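Local coordinates for protein ICChI, a glycosylated chitinase (Ipomoea carnea, PDB 6IDN) that probably hydrolyses chitin as a glycosylated plant chitinase of glycoside hydrolase family 18, with lysozyme activity as well, at residues L16-I27 against S62-K73. Residues are numbered along the deposited sequence; the frame is centred on the assembly and turned at random.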
ATOM      1  N   LEU A  16       8.974  -6.997 -11.582  1.00 30.48           N
ATOM      2  CA  LEU A  16       9.296  -6.313 -10.337  1.00 26.28           C
ATOM      3  C   LEU A  16      10.723  -5.779 -10.376  1.00 27.22           C
ATOM      4  O   LEU A  16      10.990  -4.664  -9.915  1.00 29.07           O
ATOM      5  CB  LEU A  16       9.092  -7.266  -9.161  1.00 28.03           C
ATOM      6  CG  LEU A  16       9.379  -6.721  -7.769  1.00 23.76           C
ATOM      7  CD1 LEU A  16       8.425  -5.593  -7.370  1.00 21.97           C
ATOM      8  CD2 LEU A  16       9.319  -7.872  -6.761  1.00 24.21           C
ATOM      9  N   ARG A  17      11.651  -6.552 -10.949  1.00 29.24           N
ATOM     10  CA  ARG A  17      13.028  -6.083 -11.083  1.00 30.51           C
ATOM     11  C   ARG A  17      13.099  -4.809 -11.918  1.00 30.91           C
ATOM     12  O   ARG A  17      13.789  -3.854 -11.551  1.00 30.73           O
ATOM     13  CB  ARG A  17      13.909  -7.172 -11.707  1.00 32.92           C
ATOM     14  CG  ARG A  17      15.331  -6.687 -12.017  1.00 34.65           C
ATOM     15  CD  ARG A  17      16.196  -7.738 -12.717  1.00 40.12           C
ATOM     16  NE  ARG A  17      16.444  -8.891 -11.855  1.00 38.15           N
ATOM     17  CZ  ARG A  17      17.501  -9.018 -11.061  1.00 43.33           C
ATOM     18  NH1 ARG A  17      18.423  -8.066 -11.022  1.00 38.40           N
ATOM     19  NH2 ARG A  17      17.636 -10.099 -10.304  1.00 38.70           N
ATOM     20  N   GLU A  18      12.398  -4.785 -13.053  1.00 31.65           N
ATOM     21  CA  GLU A  18      12.397  -3.589 -13.889  1.00 32.20           C
ATOM     22  C   GLU A  18      11.769  -2.411 -13.158  1.00 30.08           C
ATOM     23  O   GLU A  18      12.221  -1.265 -13.291  1.00 30.30           O
ATOM     24  CB  GLU A  18      11.649  -3.865 -15.192  1.00 33.47           C
ATOM     25  CG  GLU A  18      12.420  -4.762 -16.151  1.00 36.15           C
ATOM     26  CD  GLU A  18      11.555  -5.309 -17.265  1.00 45.29           C
ATOM     27  OE1 GLU A  18      10.314  -5.226 -17.175  1.00 36.10           O
ATOM     28  OE2 GLU A  18      12.122  -5.816 -18.253  1.00 46.34           O
ATOM     29  N   THR A  19      10.716  -2.677 -12.393  1.00 28.20           N
ATOM     30  CA  THR A  19      10.099  -1.628 -11.597  1.00 26.28           C
ATOM     31  C   THR A  19      11.098  -1.036 -10.610  1.00 27.80           C
ATOM     32  O   THR A  19      11.235   0.189 -10.497  1.00 25.92           O
ATOM     33  CB  THR A  19       8.879  -2.211 -10.891  1.00 24.63           C
ATOM     34  OG1 THR A  19       7.942  -2.634 -11.893  1.00 27.44           O
ATOM     35  CG2 THR A  19       8.221  -1.180  -9.964  1.00 23.67           C
ATOM     36  N   CYS A  20      11.832  -1.895  -9.904  1.00 29.42           N
ATOM     37  CA  CYS A  20      12.837  -1.384  -8.983  1.00 26.14           C
ATOM     38  C   CYS A  20      13.953  -0.663  -9.725  1.00 27.68           C
ATOM     39  O   CYS A  20      14.476   0.345  -9.239  1.00 28.49           O
ATOM     40  CB  CYS A  20      13.386  -2.523  -8.127  1.00 29.00           C
ATOM     41  SG  CYS A  20      12.142  -3.081  -6.972  1.00 27.30           S
ATOM     42  N   ASP A  21      14.328  -1.162 -10.907  1.00 29.56           N
ATOM     43  CA  ASP A  21      15.416  -0.563 -11.671  1.00 31.59           C
ATOM     44  C   ASP A  21      15.069   0.800 -12.275  1.00 31.61           C
ATOM     45  O   ASP A  21      15.953   1.445 -12.848  1.00 33.31           O
ATOM     46  CB  ASP A  21      15.859  -1.536 -12.765  1.00 33.78           C
ATOM     47  CG  ASP A  21      16.908  -2.539 -12.276  1.00 34.85           C
ATOM     48  OD1 ASP A  21      17.675  -2.209 -11.349  1.00 35.47           O
ATOM     49  OD2 ASP A  21      16.968  -3.663 -12.822  1.00 39.31           O
ATOM     50  N   THR A  22      13.827   1.275 -12.169  1.00 30.65           N
ATOM     51  CA  THR A  22      13.570   2.667 -12.525  1.00 33.19           C
ATOM     52  C   THR A  22      14.284   3.623 -11.584  1.00 29.62           C
ATOM     53  O   THR A  22      14.532   4.775 -11.962  1.00 31.21           O
ATOM     54  CB  THR A  22      12.069   2.984 -12.507  1.00 29.79           C
ATOM     55  OG1 THR A  22      11.586   3.001 -11.154  1.00 28.43           O
ATOM     56  CG2 THR A  22      11.299   1.972 -13.325  1.00 35.81           C
ATOM     57  N   ASP A  23      14.612   3.165 -10.373  1.00 28.64           N
ATOM     58  CA  ASP A  23      15.210   3.981  -9.324  1.00 29.07           C
ATOM     59  C   ASP A  23      14.308   5.151  -8.930  1.00 30.89           C
ATOM     60  O   ASP A  23      14.759   6.104  -8.289  1.00 31.14           O
ATOM     61  CB  ASP A  23      16.609   4.460  -9.737  1.00 32.90           C
ATOM     62  CG  ASP A  23      17.590   3.311  -9.857  1.00 36.10           C
ATOM     63  OD1 ASP A  23      17.553   2.422  -8.983  1.00 37.41           O
ATOM     64  OD2 ASP A  23      18.385   3.281 -10.821  1.00 41.69           O
ATOM     65  N   ASP A  24      13.026   5.077  -9.295  1.00 25.84           N
ATOM     66  CA  ASP A  24      12.047   6.090  -8.917  1.00 28.54           C
ATOM     67  C   ASP A  24      11.323   5.765  -7.622  1.00 28.20           C
ATOM     68  O   ASP A  24      10.727   6.669  -7.023  1.00 28.04           O
ATOM     69  CB  ASP A  24      10.999   6.266 -10.025  1.00 24.73           C
ATOM     70  CG  ASP A  24      11.508   7.095 -11.187  1.00 31.44           C
ATOM     71  OD1 ASP A  24      12.574   7.731 -11.049  1.00 39.14           O
ATOM     72  OD2 ASP A  24      10.846   7.114 -12.249  1.00 38.36           O
ATOM     73  N   TYR A  25      11.343   4.508  -7.181  1.00 25.02           N
ATOM     74  CA  TYR A  25      10.491   4.065  -6.082  1.00 20.33           C
ATOM     75  C   TYR A  25      11.317   3.633  -4.881  1.00 24.36           C
ATOM     76  O   TYR A  25      12.351   2.963  -5.018  1.00 25.66           O
ATOM     77  CB  TYR A  25       9.586   2.914  -6.515  1.00 19.85           C
ATOM     78  CG  TYR A  25       8.953   3.128  -7.865  1.00 20.53           C
ATOM     79  CD1 TYR A  25       8.153   4.237  -8.109  1.00 24.13           C
ATOM     80  CD2 TYR A  25       9.177   2.234  -8.918  1.00 22.19           C
ATOM     81  CE1 TYR A  25       7.570   4.439  -9.342  1.00 20.99           C
ATOM     82  CE2 TYR A  25       8.588   2.432 -10.153  1.00 23.56           C
ATOM     83  CZ  TYR A  25       7.792   3.534 -10.365  1.00 23.45           C
ATOM     84  OH  TYR A  25       7.207   3.740 -11.591  1.00 24.74           O
ATOM     85  N   ASP A  26      10.854   4.039  -3.711  1.00 21.16           N
ATOM     86  CA  ASP A  26      11.438   3.624  -2.450  1.00 21.16           C
ATOM     87  C   ASP A  26      10.665   2.508  -1.776  1.00 20.31           C
ATOM     88  O   ASP A  26      11.231   1.837  -0.910  1.00 18.56           O
ATOM     89  CB  ASP A  26      11.504   4.821  -1.501  1.00 21.75           C
ATOM     90  CG  ASP A  26      12.235   5.985  -2.109  1.00 21.09           C
ATOM     91  OD1 ASP A  26      13.496   6.003  -2.029  1.00 26.58           O
ATOM     92  OD2 ASP A  26      11.572   6.859  -2.712  1.00 22.81           O
ATOM     93  N   ILE A  27       9.395   2.319  -2.146  1.00 20.14           N
ATOM     94  CA  ILE A  27       8.504   1.299  -1.587  1.00 18.06           C
ATOM     95  C   ILE A  27       7.668   0.717  -2.718  1.00 18.50           C
ATOM     96  O   ILE A  27       7.145   1.462  -3.553  1.00 17.97           O
ATOM     97  CB  ILE A  27       7.571   1.883  -0.505  1.00 18.64           C
ATOM     98  CG1 ILE A  27       8.409   2.506   0.611  1.00 20.15           C
ATOM     99  CG2 ILE A  27       6.678   0.807   0.049  1.00 20.15           C
ATOM    100  CD1 ILE A  27       7.616   3.371   1.552  1.00 18.98           C
ATOM    101  N   SER A  62      13.949 -13.859  -5.903  1.00 36.08           N
ATOM    102  CA  SER A  62      15.204 -13.259  -6.337  1.00 35.75           C
ATOM    103  C   SER A  62      15.027 -11.786  -6.685  1.00 35.60           C
ATOM    104  O   SER A  62      15.933 -10.977  -6.450  1.00 34.80           O
ATOM    105  CB  SER A  62      15.768 -14.025  -7.536  1.00 38.68           C
ATOM    106  OG  SER A  62      16.211 -15.322  -7.153  1.00 59.76           O
ATOM    107  N   GLU A  63      13.871 -11.419  -7.243  1.00 32.91           N
ATOM    108  CA  GLU A  63      13.635 -10.025  -7.600  1.00 31.71           C
ATOM    109  C   GLU A  63      13.322  -9.188  -6.363  1.00 29.42           C
ATOM    110  O   GLU A  63      13.755  -8.033  -6.265  1.00 29.80           O
ATOM    111  CB  GLU A  63      12.510  -9.935  -8.636  1.00 32.33           C
ATOM    112  CG  GLU A  63      12.786 -10.808  -9.867  1.00 34.40           C
ATOM    113  CD  GLU A  63      11.878 -10.540 -11.057  1.00 40.08           C
ATOM    114  OE1 GLU A  63      11.227  -9.479 -11.102  1.00 36.55           O
ATOM    115  OE2 GLU A  63      11.836 -11.400 -11.968  1.00 37.34           O
ATOM    116  N   ILE A  64      12.586  -9.759  -5.406  1.00 28.90           N
ATOM    117  CA  ILE A  64      12.374  -9.090  -4.122  1.00 31.75           C
ATOM    118  C   ILE A  64      13.716  -8.852  -3.440  1.00 35.18           C
ATOM    119  O   ILE A  64      14.015  -7.747  -2.973  1.00 28.04           O
ATOM    120  CB  ILE A  64      11.427  -9.922  -3.235  1.00 27.06           C
ATOM    121  CG1 ILE A  64      10.031 -10.024  -3.866  1.00 25.57           C
ATOM    122  CG2 ILE A  64      11.321  -9.328  -1.823  1.00 31.36           C
ATOM    123  CD1 ILE A  64       9.178 -11.153  -3.282  1.00 25.12           C
ATOM    124  N   SER A  65      14.555  -9.889  -3.383  1.00 29.42           N
ATOM    125  CA  SER A  65      15.868  -9.726  -2.774  1.00 31.01           C
ATOM    126  C   SER A  65      16.661  -8.628  -3.470  1.00 32.01           C
ATOM    127  O   SER A  65      17.348  -7.834  -2.817  1.00 33.45           O
ATOM    128  CB  SER A  65      16.631 -11.047  -2.819  1.00 33.25           C
ATOM    129  OG  SER A  65      17.781 -10.983  -1.997  1.00 51.55           O
ATOM    130  N   TYR A  66      16.583  -8.576  -4.798  1.00 32.71           N
ATOM    131  CA  TYR A  66      17.314  -7.556  -5.543  1.00 33.80           C
ATOM    132  C   TYR A  66      16.775  -6.164  -5.227  1.00 31.94           C
ATOM    133  O   TYR A  66      17.550  -5.230  -4.988  1.00 32.64           O
ATOM    134  CB  TYR A  66      17.231  -7.846  -7.038  1.00 34.98           C
ATOM    135  CG  TYR A  66      17.777  -6.729  -7.892  1.00 35.89           C
ATOM    136  CD1 TYR A  66      19.150  -6.576  -8.080  1.00 38.24           C
ATOM    137  CD2 TYR A  66      16.923  -5.823  -8.507  1.00 34.54           C
ATOM    138  CE1 TYR A  66      19.649  -5.545  -8.863  1.00 39.18           C
ATOM    139  CE2 TYR A  66      17.414  -4.794  -9.296  1.00 36.36           C
ATOM    140  CZ  TYR A  66      18.778  -4.662  -9.469  1.00 37.78           C
ATOM    141  OH  TYR A  66      19.268  -3.630 -10.244  1.00 38.81           O
ATOM    142  N   CYS A  67      15.449  -6.010  -5.210  1.00 29.74           N
ATOM    143  CA  CYS A  67      14.859  -4.730  -4.826  1.00 28.01           C
ATOM    144  C   CYS A  67      15.333  -4.306  -3.445  1.00 31.08           C
ATOM    145  O   CYS A  67      15.721  -3.155  -3.234  1.00 28.76           O
ATOM    146  CB  CYS A  67      13.336  -4.823  -4.850  1.00 28.67           C
ATOM    147  SG  CYS A  67      12.621  -4.994  -6.467  1.00 29.36           S
ATOM    148  N   LYS A  68      15.310  -5.234  -2.487  1.00 27.61           N
ATOM    149  CA  LYS A  68      15.730  -4.890  -1.133  1.00 27.61           C
ATOM    150  C   LYS A  68      17.213  -4.533  -1.075  1.00 29.97           C
ATOM    151  O   LYS A  68      17.606  -3.658  -0.293  1.00 30.19           O
ATOM    152  CB  LYS A  68      15.388  -6.039  -0.180  1.00 27.12           C
ATOM    153  CG  LYS A  68      13.876  -6.264  -0.040  1.00 27.48           C
ATOM    154  CD  LYS A  68      13.562  -7.600   0.621  1.00 31.24           C
ATOM    155  CE  LYS A  68      14.172  -7.677   2.018  1.00 33.89           C
ATOM    156  NZ  LYS A  68      13.840  -8.963   2.694  1.00 29.65           N
ATOM    157  N   SER A  69      18.044  -5.169  -1.908  1.00 31.93           N
ATOM    158  CA  SER A  69      19.461  -4.825  -1.945  1.00 34.37           C
ATOM    159  C   SER A  69      19.684  -3.378  -2.363  1.00 37.41           C
ATOM    160  O   SER A  69      20.734  -2.808  -2.050  1.00 36.22           O
ATOM    161  CB  SER A  69      20.218  -5.767  -2.886  1.00 37.87           C
ATOM    162  OG  SER A  69      20.112  -5.356  -4.238  1.00 36.77           O
ATOM    163  N   LYS A  70      18.716  -2.758  -3.034  1.00 33.26           N
ATOM    164  CA  LYS A  70      18.816  -1.355  -3.409  1.00 32.94           C
ATOM    165  C   LYS A  70      18.193  -0.422  -2.379  1.00 31.36           C
ATOM    166  O   LYS A  70      18.035   0.772  -2.659  1.00 35.34           O
ATOM    167  CB  LYS A  70      18.165  -1.128  -4.776  1.00 32.39           C
ATOM    168  CG  LYS A  70      18.816  -1.934  -5.889  1.00 34.27           C
ATOM    169  CD  LYS A  70      17.911  -2.053  -7.106  1.00 34.59           C
ATOM    170  CE  LYS A  70      17.669  -0.713  -7.790  1.00 34.58           C
ATOM    171  NZ  LYS A  70      18.920  -0.016  -8.202  1.00 37.50           N
ATOM    172  N   GLY A  71      17.836  -0.933  -1.202  1.00 33.13           N
ATOM    173  CA  GLY A  71      17.193  -0.130  -0.184  1.00 31.36           C
ATOM    174  C   GLY A  71      15.713   0.087  -0.380  1.00 32.36           C
ATOM    175  O   GLY A  71      15.137   0.949   0.291  1.00 28.94           O
ATOM    176  N   ILE A  72      15.083  -0.653  -1.274  1.00 25.49           N
ATOM    177  CA  ILE A  72      13.653  -0.523  -1.527  1.00 24.94           C
ATOM    178  C   ILE A  72      12.907  -1.480  -0.607  1.00 26.50           C
ATOM    179  O   ILE A  72      13.266  -2.657  -0.498  1.00 23.53           O
ATOM    180  CB  ILE A  72      13.340  -0.807  -3.007  1.00 30.20           C
ATOM    181  CG1 ILE A  72      14.077   0.199  -3.900  1.00 29.78           C
ATOM    182  CG2 ILE A  72      11.836  -0.802  -3.245  1.00 30.30           C
ATOM    183  CD1 ILE A  72      14.127  -0.182  -5.365  1.00 29.54           C
ATOM    184  N   LYS A  73      11.871  -0.982   0.073  1.00 22.08           N
ATOM    185  CA  LYS A  73      11.017  -1.846   0.877  1.00 20.62           C
ATOM    186  C   LYS A  73       9.919  -2.430   0.004  1.00 19.44           C
ATOM    187  O   LYS A  73       9.433  -1.776  -0.927  1.00 22.68           O
ATOM    188  CB  LYS A  73      10.379  -1.088   2.047  1.00 21.64           C
ATOM    189  CG  LYS A  73      11.393  -0.442   2.977  1.00 27.89           C
ATOM    190  CD  LYS A  73      10.699   0.290   4.105  1.00 29.90           C
ATOM    191  CE  LYS A  73      11.698   0.863   5.117  1.00 39.46           C
ATOM    192  NZ  LYS A  73      12.563   1.954   4.597  1.00 33.95           N
TER
HETATM  193  O   HOH W   1       8.487  -9.883 -11.741  1.00 29.15           O
HETATM  194  O   HOH W   2      14.573 -10.206 -13.482  1.00 42.87           O
HETATM  195  O   HOH W   3      14.549   3.801  -0.377  1.00 29.31           O
HETATM  196  O   HOH W   4      12.375   2.651   1.395  1.00 30.47           O
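Leu16 turns its CD2 methyl against CG1 of Ile64, 3.7 Å away, and its CG lies beside SG of Cys67. At the start of helix 16-21, the carboxylate of Glu63 reaches across: OE1 takes the backbone N of Arg17 at 3.0 Å, on its anti side and 32° out of the carboxylate plane, while a water links the same OE1 to N of Leu16. The Arg17 chain sets off with CG anti to its own N (chi1 174°) and bends at chi3, which lays the guanidinium over one face of the Tyr66 ring. NH1 sits above the ring centre in this cation-pi contact, Arg17 CZ is 4.2 Å from the centroid of the Tyr66 ring, and the two planes are 33° apart. The disulfide, Cys20 SG to Cys67 SG at 2.0 Å, ties together two helices that run almost parallel. They are neighbouring helices on the outside of a TIM barrel, the fold of family 18, each leading into one of the adjacent parallel strands 27-36 and 73-80. The next residue, Asp21, brings OD1 in plane to the edge of the Tyr66 ring, 2.4 Å from Tyr66 OH, a hydrogen bond so short that its exact length is doubtful. A leucine in place of Tyr66 would probably leave the Arg17 guanidinium without its aromatic platform and Asp21 OD1 without its hydroxyl donor. Asp23, at positive phi just past the helix, offers its syn lone pair on OD1 to NZ of Lys70, a 2.9 Å salt bridge; the lysine chain, bent at chi3 and chi4, brings NZ there. Ile72 packs its CD1 3.7 Å from CB of Cys20 and its CG1 against the carbonyl O of Tyr25. Asp26 O receives N of Lys73 at 3.1 Å, and the parallel pairing of Ile27 with Lys73 begins.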